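Local coordinates for protein thiosulfate sulfurtransferase YnjE (Escherichia coli K-12, PDB 3IPO) that catalyses transfer of sulfur from thiosulfate to cyanide, giving thiocyanate and sulfite, as a periplasmic rhodanese that works through a cysteine persulfide, at residues K22-R27 against H72-D77; V151-W156 against A170-T175. One frame throughout, in Å; residues are numbered along the deposited sequence.

Contact 1. Residues K22-R27 against H72-D77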
ATOM      1  N   LYS B  22       5.414  -1.624 -14.023  1.00 30.18           N
ATOM      2  CA  LYS B  22       6.198  -0.919 -13.041  1.00 31.30           C
ATOM      3  C   LYS B  22       5.772   0.549 -12.811  1.00 30.21           C
ATOM      4  O   LYS B  22       5.594   1.316 -13.767  1.00 30.52           O
ATOM      5  CB  LYS B  22       7.648  -0.913 -13.487  1.00 31.32           C
ATOM      6  CG  LYS B  22       8.480  -1.831 -12.650  1.00 37.87           C
ATOM      7  CD  LYS B  22       8.649  -3.146 -13.327  1.00 44.69           C
ATOM      8  CE  LYS B  22       9.895  -3.876 -12.773  1.00 47.77           C
ATOM      9  NZ  LYS B  22      10.275  -4.975 -13.724  1.00 48.95           N
ATOM     10  N   ALA B  23       5.666   0.952 -11.560  1.00 28.19           N
ATOM     11  CA  ALA B  23       5.390   2.342 -11.271  1.00 27.54           C
ATOM     12  C   ALA B  23       6.699   3.049 -11.025  1.00 26.99           C
ATOM     13  O   ALA B  23       7.628   2.459 -10.455  1.00 26.99           O
ATOM     14  CB  ALA B  23       4.529   2.438 -10.063  1.00 26.75           C
ATOM     15  N   ILE B  24       6.769   4.318 -11.401  1.00 25.70           N
ATOM     16  CA  ILE B  24       7.978   5.055 -11.221  1.00 24.90           C
ATOM     17  C   ILE B  24       7.657   6.404 -10.614  1.00 25.45           C
ATOM     18  O   ILE B  24       6.968   7.224 -11.206  1.00 26.06           O
ATOM     19  CB  ILE B  24       8.756   5.233 -12.535  1.00 25.14           C
ATOM     20  CG1 ILE B  24       9.159   3.877 -13.169  1.00 23.03           C
ATOM     21  CG2 ILE B  24       9.950   6.145 -12.304  1.00 21.89           C
ATOM     22  CD1 ILE B  24      10.004   4.078 -14.412  1.00 25.20           C
ATOM     23  N   ASP B  25       8.170   6.602  -9.410  1.00 26.33           N
ATOM     24  CA  ASP B  25       7.951   7.765  -8.572  1.00 26.89           C
ATOM     25  C   ASP B  25       9.039   8.777  -8.961  1.00 26.55           C
ATOM     26  O   ASP B  25      10.221   8.508  -8.769  1.00 28.13           O
ATOM     27  CB  ASP B  25       8.051   7.312  -7.100  1.00 27.12           C
ATOM     28  CG  ASP B  25       7.638   8.400  -6.093  1.00 28.12           C
ATOM     29  OD1 ASP B  25       7.843   9.610  -6.335  1.00 26.50           O
ATOM     30  OD2 ASP B  25       7.109   8.016  -5.043  1.00 27.40           O
ATOM     31  N   THR B  26       8.654   9.897  -9.573  1.00 26.31           N
ATOM     32  CA  THR B  26       9.628  10.853 -10.072  1.00 25.49           C
ATOM     33  C   THR B  26      10.008  11.911  -9.072  1.00 26.13           C
ATOM     34  O   THR B  26      10.760  12.845  -9.392  1.00 27.98           O
ATOM     35  CB  THR B  26       9.154  11.520 -11.355  1.00 25.32           C
ATOM     36  OG1 THR B  26       8.044  12.381 -11.080  1.00 24.81           O
ATOM     37  CG2 THR B  26       8.824  10.450 -12.409  1.00 22.97           C
ATOM     38  N   ARG B  27       9.479  11.794  -7.859  1.00 25.82           N
ATOM     39  CA  ARG B  27       9.812  12.752  -6.798  1.00 26.22           C
ATOM     40  C   ARG B  27      11.225  12.550  -6.264  1.00 25.82           C
ATOM     41  O   ARG B  27      11.802  11.445  -6.360  1.00 27.17           O
ATOM     42  CB  ARG B  27       8.746  12.694  -5.649  1.00 25.33           C
ATOM     43  CG  ARG B  27       7.327  12.917  -6.122  1.00 23.47           C
ATOM     44  CD  ARG B  27       6.281  12.653  -5.016  1.00 24.73           C
ATOM     45  NE  ARG B  27       6.347  11.268  -4.536  1.00 27.06           N
ATOM     46  CZ  ARG B  27       5.806  10.807  -3.401  1.00 26.37           C
ATOM     47  NH1 ARG B  27       5.090  11.594  -2.597  1.00 27.09           N
ATOM     48  NH2 ARG B  27       5.973   9.536  -3.066  1.00 24.36           N
ATOM     49  N   HIS B  72      16.803  -2.565 -12.786  1.00 41.04           N
ATOM     50  CA  HIS B  72      15.443  -2.657 -12.260  1.00 42.24           C
ATOM     51  C   HIS B  72      14.549  -3.424 -13.205  1.00 44.39           C
ATOM     52  O   HIS B  72      13.324  -3.485 -13.035  1.00 44.30           O
ATOM     53  CB  HIS B  72      14.890  -1.272 -11.971  1.00 40.79           C
ATOM     54  CG  HIS B  72      15.714  -0.506 -10.989  1.00 39.06           C
ATOM     55  ND1 HIS B  72      15.559  -0.645  -9.628  1.00 36.94           N
ATOM     56  CD2 HIS B  72      16.723   0.374 -11.168  1.00 36.35           C
ATOM     57  CE1 HIS B  72      16.412   0.145  -9.008  1.00 37.65           C
ATOM     58  NE2 HIS B  72      17.149   0.759  -9.920  1.00 39.09           N
ATOM     59  N   ASN B  73      15.183  -3.993 -14.226  1.00 47.08           N
ATOM     60  CA  ASN B  73      14.538  -4.937 -15.103  1.00 49.55           C
ATOM     61  C   ASN B  73      13.256  -4.363 -15.755  1.00 49.97           C
ATOM     62  O   ASN B  73      12.175  -4.964 -15.700  1.00 49.96           O
ATOM     63  CB  ASN B  73      14.321  -6.268 -14.330  1.00 50.72           C
ATOM     64  CG  ASN B  73      13.553  -7.299 -15.141  1.00 55.70           C
ATOM     65  OD1 ASN B  73      13.903  -7.612 -16.303  1.00 59.48           O
ATOM     66  ND2 ASN B  73      12.464  -7.814 -14.547  1.00 59.41           N
ATOM     67  N   LEU B  74      13.394  -3.178 -16.350  1.00 50.33           N
ATOM     68  CA  LEU B  74      12.349  -2.587 -17.157  1.00 50.99           C
ATOM     69  C   LEU B  74      12.425  -3.151 -18.582  1.00 52.91           C
ATOM     70  O   LEU B  74      13.286  -2.752 -19.385  1.00 52.75           O
ATOM     71  CB  LEU B  74      12.509  -1.071 -17.174  1.00 50.19           C
ATOM     72  CG  LEU B  74      12.306  -0.334 -15.853  1.00 49.61           C
ATOM     73  CD1 LEU B  74      12.724   1.097 -15.948  1.00 47.97           C
ATOM     74  CD2 LEU B  74      10.862  -0.398 -15.473  1.00 51.24           C
ATOM     75  N   LYS B  75      11.534  -4.096 -18.889  1.00 55.19           N
ATOM     76  CA  LYS B  75      11.449  -4.726 -20.237  1.00 56.88           C
ATOM     77  C   LYS B  75      11.036  -3.662 -21.220  1.00 56.93           C
ATOM     78  O   LYS B  75      10.102  -2.926 -20.931  1.00 57.54           O
ATOM     79  CB  LYS B  75      10.407  -5.855 -20.236  1.00 57.29           C
ATOM     80  CG  LYS B  75      10.640  -6.963 -19.174  1.00 60.62           C
ATOM     81  CD  LYS B  75      11.585  -8.095 -19.706  1.00 67.07           C
ATOM     82  CE  LYS B  75      13.089  -7.664 -19.843  1.00 69.63           C
ATOM     83  NZ  LYS B  75      13.944  -8.599 -20.672  1.00 71.28           N
ATOM     84  N   THR B  76      11.714  -3.557 -22.363  1.00 57.37           N
ATOM     85  CA  THR B  76      11.399  -2.490 -23.370  1.00 57.79           C
ATOM     86  C   THR B  76       9.899  -2.126 -23.544  1.00 57.32           C
ATOM     87  O   THR B  76       9.542  -0.931 -23.679  1.00 56.92           O
ATOM     88  CB  THR B  76      12.051  -2.794 -24.777  1.00 58.34           C
ATOM     89  OG1 THR B  76      13.476  -2.732 -24.658  1.00 60.13           O
ATOM     90  CG2 THR B  76      11.605  -1.787 -25.887  1.00 57.94           C
ATOM     91  N   ASP B  77       9.048  -3.163 -23.534  1.00 56.81           N
ATOM     92  CA  ASP B  77       7.610  -3.032 -23.862  1.00 56.11           C
ATOM     93  C   ASP B  77       6.595  -3.143 -22.689  1.00 53.93           C
ATOM     94  O   ASP B  77       5.465  -2.653 -22.833  1.00 53.29           O
ATOM     95  CB  ASP B  77       7.213  -4.007 -25.005  1.00 56.94           C
ATOM     96  CG  ASP B  77       7.875  -3.656 -26.354  1.00 60.27           C
ATOM     97  OD1 ASP B  77       7.684  -2.523 -26.866  1.00 63.12           O
ATOM     98  OD2 ASP B  77       8.576  -4.533 -26.916  1.00 63.49           O
TER
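A Schellman motif ends helix 62-71, and the ammonium group of Lys22 fastens onto the backbone of this helix end. Lys22 NZ donates to Asn73 O at 2.7 Å. It approaches from above the carbonyl plane, about 50° out of it, and not along a lone pair. The C=O...N angle is 130°. Asn73 is the C-prime residue of the motif and has positive phi; its own N and that of Leu74 bond back to Lys70 O and Ile69 O. Carbonyls at the C-terminus of a helix carry partial negative charge, which probably favours an ammonium group here. Lys22 CE also lies 3.5 Å from His72 O. The lysine chain bends at chi2 (97°), and its aliphatic part runs over one branch of Leu74: CB stands 3.8 Å from Leu74 CD2, and CG and CD follow at slightly longer range.

This is the first rhodanese domain, and the turn leads from helix 62-71 toward strand 80-83, one of the two parallel neighbours of strand 22-25. The other branch of Leu74 faces inward, where CD1 meets Ile24 CD1 at 4.3 Å. Leu50 and Val80, from the strands flanking 22-25, also touch Leu74, while Leu96 of helix 86-98 packs on Ile24. Lys22 and Ile24 are both held to Ala81 of strand 80-83 by backbone hydrogen bonds; Leu50 reaches Lys22 and His72 as well, and the His72 ring meets that of Trp68.

Contact 2. Residues V151-W156 against A170-T175. With PO4 (phosphate ion), chain I.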
ATOM      1  N   VAL B 151      22.188  20.972  15.211  1.00 32.23           N
ATOM      2  CA  VAL B 151      22.761  20.561  13.944  1.00 31.77           C
ATOM      3  C   VAL B 151      24.270  20.584  14.092  1.00 31.46           C
ATOM      4  O   VAL B 151      24.811  21.498  14.700  1.00 31.36           O
ATOM      5  CB  VAL B 151      22.371  21.547  12.872  1.00 31.92           C
ATOM      6  CG1 VAL B 151      22.886  21.076  11.533  1.00 31.13           C
ATOM      7  CG2 VAL B 151      20.850  21.709  12.878  1.00 31.04           C
ATOM      8  N   ILE B 152      24.959  19.578  13.561  1.00 31.34           N
ATOM      9  CA  ILE B 152      26.411  19.459  13.756  1.00 30.16           C
ATOM     10  C   ILE B 152      27.073  18.938  12.494  1.00 30.91           C
ATOM     11  O   ILE B 152      26.691  17.878  12.004  1.00 31.69           O
ATOM     12  CB  ILE B 152      26.773  18.447  14.888  1.00 30.23           C
ATOM     13  CG1 ILE B 152      25.921  18.679  16.145  1.00 28.38           C
ATOM     14  CG2 ILE B 152      28.308  18.448  15.129  1.00 27.67           C
ATOM     15  CD1 ILE B 152      26.322  17.946  17.408  1.00 25.16           C
ATOM     16  N   GLU B 153      28.065  19.661  11.976  1.00 31.29           N
ATOM     17  CA  GLU B 153      28.878  19.162  10.883  1.00 31.64           C
ATOM     18  C   GLU B 153      29.959  18.253  11.459  1.00 32.49           C
ATOM     19  O   GLU B 153      30.529  18.591  12.487  1.00 32.98           O
ATOM     20  CB  GLU B 153      29.536  20.300  10.131  1.00 31.22           C
ATOM     21  CG  GLU B 153      30.281  19.798   8.912  1.00 32.61           C
ATOM     22  CD  GLU B 153      30.673  20.871   7.942  1.00 35.16           C
ATOM     23  OE1 GLU B 153      30.029  21.955   7.899  1.00 37.42           O
ATOM     24  OE2 GLU B 153      31.629  20.613   7.183  1.00 37.03           O
ATOM     25  N   ALA B 154      30.219  17.105  10.831  1.00 32.68           N
ATOM     26  CA  ALA B 154      31.297  16.219  11.271  1.00 33.09           C
ATOM     27  C   ALA B 154      32.280  15.992  10.153  1.00 33.59           C
ATOM     28  O   ALA B 154      31.900  15.697   9.030  1.00 34.31           O
ATOM     29  CB  ALA B 154      30.763  14.905  11.716  1.00 32.49           C
ATOM     30  N   ALA B 155      33.553  16.120  10.460  1.00 34.15           N
ATOM     31  CA  ALA B 155      34.586  15.845   9.478  1.00 35.08           C
ATOM     32  C   ALA B 155      35.900  15.449  10.177  1.00 35.92           C
ATOM     33  O   ALA B 155      36.124  15.769  11.350  1.00 35.15           O
ATOM     34  CB  ALA B 155      34.803  17.054   8.579  1.00 34.08           C
ATOM     35  N   TRP B 156      36.735  14.715   9.462  1.00 37.32           N
ATOM     36  CA  TRP B 156      38.028  14.363   9.989  1.00 39.51           C
ATOM     37  C   TRP B 156      38.803  15.673  10.129  1.00 39.49           C
ATOM     38  O   TRP B 156      38.875  16.430   9.159  1.00 39.21           O
ATOM     39  CB  TRP B 156      38.783  13.408   9.041  1.00 39.72           C
ATOM     40  CG  TRP B 156      40.231  13.444   9.350  1.00 45.57           C
ATOM     41  CD1 TRP B 156      41.123  14.419   8.971  1.00 48.66           C
ATOM     42  CD2 TRP B 156      40.965  12.524  10.176  1.00 49.27           C
ATOM     43  NE1 TRP B 156      42.356  14.149   9.506  1.00 53.05           N
ATOM     44  CE2 TRP B 156      42.295  12.997  10.244  1.00 51.36           C
ATOM     45  CE3 TRP B 156      40.633  11.348  10.850  1.00 51.25           C
ATOM     46  CZ2 TRP B 156      43.309  12.324  10.955  1.00 54.24           C
ATOM     47  CZ3 TRP B 156      41.649  10.671  11.567  1.00 54.89           C
ATOM     48  CH2 TRP B 156      42.966  11.165  11.607  1.00 54.19           C
ATOM     49  N   ALA B 170      24.967  25.479  12.752  1.00 33.43           N
ATOM     50  CA  ALA B 170      25.667  24.213  12.897  1.00 33.58           C
ATOM     51  C   ALA B 170      26.908  24.416  13.771  1.00 34.57           C
ATOM     52  O   ALA B 170      27.667  25.369  13.594  1.00 34.27           O
ATOM     53  CB  ALA B 170      26.036  23.622  11.548  1.00 32.78           C
ATOM     54  N   ASP B 171      27.041  23.534  14.758  1.00 34.95           N
ATOM     55  CA  ASP B 171      28.266  23.289  15.495  1.00 34.97           C
ATOM     56  C   ASP B 171      29.178  22.376  14.633  1.00 35.08           C
ATOM     57  O   ASP B 171      28.787  21.961  13.521  1.00 35.51           O
ATOM     58  CB  ASP B 171      27.874  22.620  16.828  1.00 34.95           C
ATOM     59  CG  ASP B 171      29.069  22.352  17.753  1.00 35.70           C
ATOM     60  OD1 ASP B 171      30.139  23.006  17.616  1.00 33.59           O
ATOM     61  OD2 ASP B 171      28.911  21.480  18.641  1.00 35.48           O
ATOM     62  N   TYR B 172      30.385  22.082  15.121  1.00 34.83           N
ATOM     63  CA  TYR B 172      31.355  21.294  14.374  1.00 34.62           C
ATOM     64  C   TYR B 172      31.992  20.276  15.269  1.00 34.61           C
ATOM     65  O   TYR B 172      32.448  20.606  16.344  1.00 35.38           O
ATOM     66  CB  TYR B 172      32.461  22.174  13.792  1.00 34.79           C
ATOM     67  CG  TYR B 172      33.513  21.397  13.019  1.00 35.04           C
ATOM     68  CD1 TYR B 172      33.372  21.160  11.649  1.00 36.41           C
ATOM     69  CD2 TYR B 172      34.647  20.870  13.665  1.00 35.85           C
ATOM     70  CE1 TYR B 172      34.346  20.426  10.918  1.00 36.12           C
ATOM     71  CE2 TYR B 172      35.627  20.148  12.951  1.00 34.58           C
ATOM     72  CZ  TYR B 172      35.474  19.927  11.585  1.00 35.75           C
ATOM     73  OH  TYR B 172      36.439  19.219  10.891  1.00 33.96           O
ATOM     74  N   ILE B 173      32.056  19.034  14.814  1.00 34.54           N
ATOM     75  CA  ILE B 173      32.718  17.994  15.575  1.00 34.91           C
ATOM     76  C   ILE B 173      33.768  17.297  14.730  1.00 34.65           C
ATOM     77  O   ILE B 173      33.478  16.771  13.652  1.00 35.04           O
ATOM     78  CB  ILE B 173      31.735  17.024  16.170  1.00 34.44           C
ATOM     79  CG1 ILE B 173      32.459  15.856  16.785  1.00 36.28           C
ATOM     80  CG2 ILE B 173      30.862  16.460  15.106  1.00 37.71           C
ATOM     81  CD1 ILE B 173      31.605  15.218  17.864  1.00 41.67           C
ATOM     82  N   ASP B 174      35.007  17.360  15.211  1.00 34.41           N
ATOM     83  CA  ASP B 174      36.125  16.630  14.631  1.00 34.50           C
ATOM     84  C   ASP B 174      35.944  15.140  14.979  1.00 34.12           C
ATOM     85  O   ASP B 174      35.685  14.808  16.139  1.00 33.91           O
ATOM     86  CB  ASP B 174      37.433  17.206  15.215  1.00 35.25           C
ATOM     87  CG  ASP B 174      38.686  16.515  14.695  1.00 35.31           C
ATOM     88  OD1 ASP B 174      38.591  15.432  14.064  1.00 36.90           O
ATOM     89  OD2 ASP B 174      39.779  17.076  14.909  1.00 35.08           O
ATOM     90  N   THR B 175      36.037  14.256  13.982  1.00 34.20           N
ATOM     91  CA  THR B 175      35.888  12.802  14.220  1.00 34.59           C
ATOM     92  C   THR B 175      36.928  12.244  15.219  1.00 35.40           C
ATOM     93  O   THR B 175      36.674  11.226  15.902  1.00 35.31           O
ATOM     94  CB  THR B 175      35.924  11.946  12.914  1.00 34.36           C
ATOM     95  OG1 THR B 175      37.166  12.142  12.226  1.00 33.95           O
ATOM     96  CG2 THR B 175      34.762  12.326  11.985  1.00 35.51           C
TER
HETATM   97  P   PO4 I   2      35.754  20.530   7.059  1.00126.25           P
HETATM   98  O1  PO4 I   2      35.326  21.915   7.457  1.00126.51           O
HETATM   99  O2  PO4 I   2      36.648  20.560   5.829  1.00125.92           O
HETATM  100  O3  PO4 I   2      36.508  19.963   8.243  1.00125.28           O
HETATM  101  O4  PO4 I   2      34.499  19.742   6.744  1.00126.26           O
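Ala154 CB lies against Ile173 CG2 at 3.7 Å on one face of two parallel strands. That methyl sits between the backbone N and carbonyl carbon of its own residue, which turns it toward strand 151-155. Ile152 CG2 also faces Ile173 CG2, but their 3.2 Å is doubtfully short. On the other face, Val151 CG1 packs on Ala170 CB, and Ala155 CB approaches the Tyr172 ring near CE1.

Five backbone hydrogen bonds fix this register, alternating in direction from Asp171 N to Val151 O through to Thr175 N to Ala155 O. The shortest is Ile173 N to Glu153 O, 2.8 Å. Past the strand end, Thr175 OG1 comes within 3.3 Å of Trp156 CA.

A phosphate ion, probably from the crystallisation liquor, lies beside the Glu153, Ala155 and Tyr172 face. Its O3 is near the plane of the Tyr172 ring, 2.8 Å from the OH, which also has Gly157 O as a partner; Leu161 N and Tyr162 N donate to the ion. Glu153 OE2 stands 3.0 Å from phosphate O4; its salt bridge to Arg212 probably offsets the charge, and a shared proton is possible. Asp171 OD2 is held by His199.

The pair forms the two strands of a beta-alpha-beta unit whose connection carries helix 161-164. Strand 206-210 flanks 149-155, strand 170-174 forms the sheet edge within the chain, and Val220 of helix 214-227 packs against Ala154 and Ile173.

How the contacts relate
The two contacts belong to different rhodanese domains, their centres about 39 Å apart on opposite sides of the chain's centre, and no atoms touch between them. Contact 2 is largely buried and joins two adjacent strands of a parallel sheet, so regular backbone hydrogen bonding dominates and side chains add packing on both faces. Contact 1 is smaller and only partly buried: it sets a strand against the turn after a helix, and a single lysine bond to a backbone carbonyl is the polar link between its two segments. In both, branched aliphatic side chains add apolar packing. Neither lies near the persulfide-forming Cys366 of the third rhodanese domain.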